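Local coordinates for protein glycerol dehydratase (Clostridium butyricum, PDB 1R9D) that probably dehydrates glycerol to 3-hydroxypropionaldehyde without coenzyme B12, as a member of the glycyl radical enzyme family, at residues A[339-351]-A[422-434]. Sequence-based numbering, arbitrary orientation.
Sequences YQNLIVGGQNSEG and LEDARDYGIIGCV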
# COMPACT_ATOMS: atom_id res chain seq x y z
N TYR A 339 -28.09 13.13 6.86
CA TYR A 339 -27.79 12.97 8.29
C TYR A 339 -26.75 13.93 8.87
O TYR A 339 -25.85 13.51 9.59
CB TYR A 339 -27.34 11.54 8.57
CG TYR A 339 -28.24 10.46 8.00
CD1 TYR A 339 -27.99 9.91 6.74
CD2 TYR A 339 -29.33 9.99 8.72
CE1 TYR A 339 -28.81 8.93 6.21
CE2 TYR A 339 -30.17 9.00 8.20
CZ TYR A 339 -29.90 8.47 6.95
OH TYR A 339 -30.72 7.50 6.43
N GLN A 340 -26.88 15.22 8.57
CA GLN A 340 -25.93 16.21 9.08
C GLN A 340 -26.41 16.69 10.46
O GLN A 340 -27.19 17.63 10.56
CB GLN A 340 -25.84 17.38 8.10
CG GLN A 340 -25.47 16.92 6.69
CD GLN A 340 -25.81 17.94 5.63
OE1 GLN A 340 -24.93 18.52 5.00
NE2 GLN A 340 -27.11 18.17 5.43
N ASN A 341 -25.92 16.03 11.51
CA ASN A 341 -26.35 16.38 12.85
C ASN A 341 -25.68 17.62 13.41
O ASN A 341 -24.45 17.77 13.37
CB ASN A 341 -26.11 15.19 13.80
CG ASN A 341 -27.03 15.23 15.02
OD1 ASN A 341 -26.94 16.13 15.85
ND2 ASN A 341 -27.93 14.26 15.12
N LEU A 342 -26.50 18.53 13.91
CA LEU A 342 -26.03 19.78 14.51
C LEU A 342 -26.66 19.81 15.89
O LEU A 342 -27.88 19.72 16.03
CB LEU A 342 -26.49 20.97 13.66
CG LEU A 342 -25.99 22.37 14.04
CD1 LEU A 342 -26.05 23.29 12.81
CD2 LEU A 342 -26.84 22.92 15.18
N ILE A 343 -25.83 19.94 16.93
CA ILE A 343 -26.34 19.93 18.30
C ILE A 343 -26.05 21.21 19.07
O ILE A 343 -25.04 21.88 18.82
CB ILE A 343 -25.72 18.70 19.04
CG1 ILE A 343 -26.47 18.42 20.35
CG2 ILE A 343 -24.26 18.96 19.33
CD1 ILE A 343 -26.30 16.99 20.82
N VAL A 344 -26.94 21.58 19.98
CA VAL A 344 -26.73 22.77 20.79
C VAL A 344 -26.99 22.50 22.26
O VAL A 344 -27.66 21.52 22.62
CB VAL A 344 -27.62 23.96 20.31
CG1 VAL A 344 -27.30 24.30 18.86
CG2 VAL A 344 -29.10 23.64 20.48
N GLY A 345 -26.43 23.35 23.11
CA GLY A 345 -26.59 23.19 24.55
C GLY A 345 -25.58 22.21 25.12
O GLY A 345 -24.66 21.77 24.43
N GLY A 346 -25.75 21.86 26.40
CA GLY A 346 -24.83 20.94 27.03
C GLY A 346 -23.86 21.66 27.95
O GLY A 346 -24.06 22.81 28.30
N GLN A 347 -22.79 20.97 28.34
CA GLN A 347 -21.80 21.57 29.23
C GLN A 347 -20.47 21.73 28.52
O GLN A 347 -20.27 21.20 27.42
CB GLN A 347 -21.64 20.70 30.49
CG GLN A 347 -21.31 19.24 30.22
CD GLN A 347 -21.47 18.36 31.46
OE1 GLN A 347 -20.72 18.48 32.43
NE2 GLN A 347 -22.46 17.47 31.43
N ASN A 348 -19.55 22.48 29.13
CA ASN A 348 -18.23 22.66 28.54
C ASN A 348 -17.24 21.72 29.21
O ASN A 348 -17.64 20.88 30.03
CB ASN A 348 -17.74 24.12 28.67
CG ASN A 348 -17.64 24.58 30.11
OD1 ASN A 348 -17.39 23.79 31.02
ND2 ASN A 348 -17.81 25.89 30.33
N SER A 349 -15.96 21.85 28.87
CA SER A 349 -14.93 20.98 29.43
C SER A 349 -14.77 21.00 30.94
O SER A 349 -14.31 20.01 31.53
CB SER A 349 -13.59 21.27 28.76
OG SER A 349 -13.57 20.74 27.44
N GLU A 350 -15.14 22.10 31.58
CA GLU A 350 -15.01 22.17 33.03
C GLU A 350 -16.30 21.79 33.75
O GLU A 350 -16.43 21.96 34.96
CB GLU A 350 -14.52 23.56 33.46
CG GLU A 350 -15.39 24.72 33.03
CD GLU A 350 -14.63 26.03 33.00
OE1 GLU A 350 -13.85 26.30 33.95
OE2 GLU A 350 -14.80 26.80 32.02
N GLY A 351 -17.26 21.26 33.00
CA GLY A 351 -18.52 20.84 33.59
C GLY A 351 -19.51 21.93 33.95
O GLY A 351 -20.27 21.78 34.91
N LEU A 422 -11.87 12.95 30.20
CA LEU A 422 -13.11 13.54 30.68
C LEU A 422 -13.37 14.86 29.95
O LEU A 422 -14.51 15.18 29.61
CB LEU A 422 -13.04 13.78 32.19
CG LEU A 422 -14.25 14.44 32.86
CD1 LEU A 422 -15.50 13.59 32.64
CD2 LEU A 422 -13.96 14.60 34.36
N GLU A 423 -12.31 15.62 29.71
CA GLU A 423 -12.44 16.90 29.02
C GLU A 423 -13.01 16.70 27.61
O GLU A 423 -13.94 17.40 27.21
CB GLU A 423 -11.08 17.60 28.93
CG GLU A 423 -11.18 19.11 28.76
CD GLU A 423 -9.86 19.77 28.36
OE1 GLU A 423 -8.80 19.35 28.88
OE2 GLU A 423 -9.89 20.71 27.54
N ASP A 424 -12.45 15.74 26.88
CA ASP A 424 -12.92 15.46 25.52
C ASP A 424 -14.34 14.92 25.51
O ASP A 424 -15.16 15.30 24.68
CB ASP A 424 -11.98 14.47 24.82
CG ASP A 424 -10.71 15.12 24.30
OD1 ASP A 424 -10.67 16.37 24.19
OD2 ASP A 424 -9.75 14.39 23.97
N ALA A 425 -14.65 14.01 26.45
CA ALA A 425 -15.99 13.43 26.52
C ALA A 425 -17.05 14.51 26.77
O ALA A 425 -18.14 14.46 26.22
CB ALA A 425 -16.05 12.37 27.62
N ARG A 426 -16.71 15.50 27.60
CA ARG A 426 -17.63 16.58 27.92
C ARG A 426 -17.93 17.46 26.71
O ARG A 426 -18.95 18.15 26.68
CB ARG A 426 -17.07 17.46 29.05
CG ARG A 426 -17.25 16.86 30.43
CD ARG A 426 -16.57 17.71 31.49
NE ARG A 426 -16.90 17.23 32.84
CZ ARG A 426 -16.21 17.56 33.93
NH1 ARG A 426 -15.17 18.37 33.83
NH2 ARG A 426 -16.58 17.08 35.11
N ASP A 427 -17.05 17.43 25.72
CA ASP A 427 -17.22 18.26 24.53
C ASP A 427 -17.78 17.47 23.34
O ASP A 427 -17.57 17.83 22.19
CB ASP A 427 -15.87 18.89 24.16
CG ASP A 427 -16.01 20.04 23.17
OD1 ASP A 427 -16.87 20.92 23.39
OD2 ASP A 427 -15.24 20.07 22.19
N TYR A 428 -18.50 16.39 23.62
CA TYR A 428 -19.04 15.56 22.55
C TYR A 428 -20.14 16.21 21.72
O TYR A 428 -20.83 17.12 22.16
CB TYR A 428 -19.58 14.24 23.13
CG TYR A 428 -20.98 14.30 23.70
CD1 TYR A 428 -22.10 14.11 22.88
CD2 TYR A 428 -21.19 14.56 25.05
CE1 TYR A 428 -23.39 14.18 23.40
CE2 TYR A 428 -22.48 14.63 25.58
CZ TYR A 428 -23.57 14.43 24.75
OH TYR A 428 -24.84 14.47 25.28
N GLY A 429 -20.27 15.70 20.50
CA GLY A 429 -21.30 16.15 19.59
C GLY A 429 -21.85 14.86 19.02
O GLY A 429 -21.28 13.79 19.28
N ILE A 430 -22.94 14.92 18.27
CA ILE A 430 -23.52 13.72 17.69
C ILE A 430 -23.25 13.60 16.19
O ILE A 430 -23.32 14.59 15.45
CB ILE A 430 -25.04 13.66 17.92
CG1 ILE A 430 -25.33 13.54 19.43
CG2 ILE A 430 -25.65 12.48 17.17
CD1 ILE A 430 -24.75 12.28 20.06
N ILE A 431 -22.94 12.39 15.75
CA ILE A 431 -22.69 12.10 14.34
C ILE A 431 -23.92 11.39 13.76
O ILE A 431 -24.45 10.48 14.38
CB ILE A 431 -21.48 11.15 14.16
CG1 ILE A 431 -20.22 11.80 14.74
CG2 ILE A 431 -21.29 10.81 12.68
CD1 ILE A 431 -19.94 13.20 14.19
N GLY A 432 -24.36 11.81 12.58
CA GLY A 432 -25.49 11.18 11.93
C GLY A 432 -26.80 11.12 12.71
O GLY A 432 -27.48 12.13 12.88
N CYS A 433 -27.16 9.93 13.18
CA CYS A 433 -28.40 9.75 13.93
C CYS A 433 -28.26 9.88 15.44
O CYS A 433 -28.93 10.70 16.06
CB CYS A 433 -29.01 8.39 13.61
SG CYS A 433 -29.60 8.19 11.91
N VAL A 434 -27.41 9.05 16.04
CA VAL A 434 -27.23 9.06 17.49
C VAL A 434 -25.81 8.70 17.96
O VAL A 434 -25.61 8.40 19.14
CB VAL A 434 -28.20 8.05 18.16
CG1 VAL A 434 -29.64 8.47 17.94
CG2 VAL A 434 -27.96 6.65 17.60
O HOH W 1 -24.24 16.96 16.63
O HOH W 2 -12.35 19.13 24.99
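At what is probably the cysteine loop of this glycyl radical enzyme, where a bound glycerol lies about 3 Å from Gly432 at the nearest atoms, Asn341 of strand 341-344, outermost in its sheet within this chain, reaches across to the backbone of Gly432. Its CG lies anti to the backbone N (chi1 -156°), which carries the amide over to Ile430 and Gly432. ND2 donates to Gly432 O at 3.1 Å, nearly straight and within the amide plane, though it meets that oxygen from above the carbonyl plane. OD1 accepts from Ser377, so both ends of this buried amide are held. A water within hydrogen-bonding distance of Asn341 OD1 (2.9 Å) and Ile430 O (2.8 Å) bridges the strands. Ile430 CG2 packs against the amide, 3.5 Å from Asn341 ND2. Strands 341-344 and 429-431 run antiparallel (163°) but exchange no direct backbone hydrogen bonds; the water and side chains fill between them, with Ile343 CD1 against Ile430 CG1. The run Gly432-Cys433-Val434 probably belongs to the loop, as in other glycyl radical enzymes, and Cys433 SG approaches the Tyr339 ring obliquely, 3.7 Å from CD2. Tyr339 O takes a CA-H...O contact from Gly432 CA. Further out, Arg426, from the helix 422-426 region, stretches along the turn 348-351, where NH1 donates in the guanidinium plane to Ser349 O (3.0 Å). Gly351 CA sits over one guanidinium face, Leu422 CD2 over the opposite one. Asn348 OD1 closes an Asx turn by accepting from Glu350 N, and a water links Ser349 OG, weakly, to Asp424 OD1.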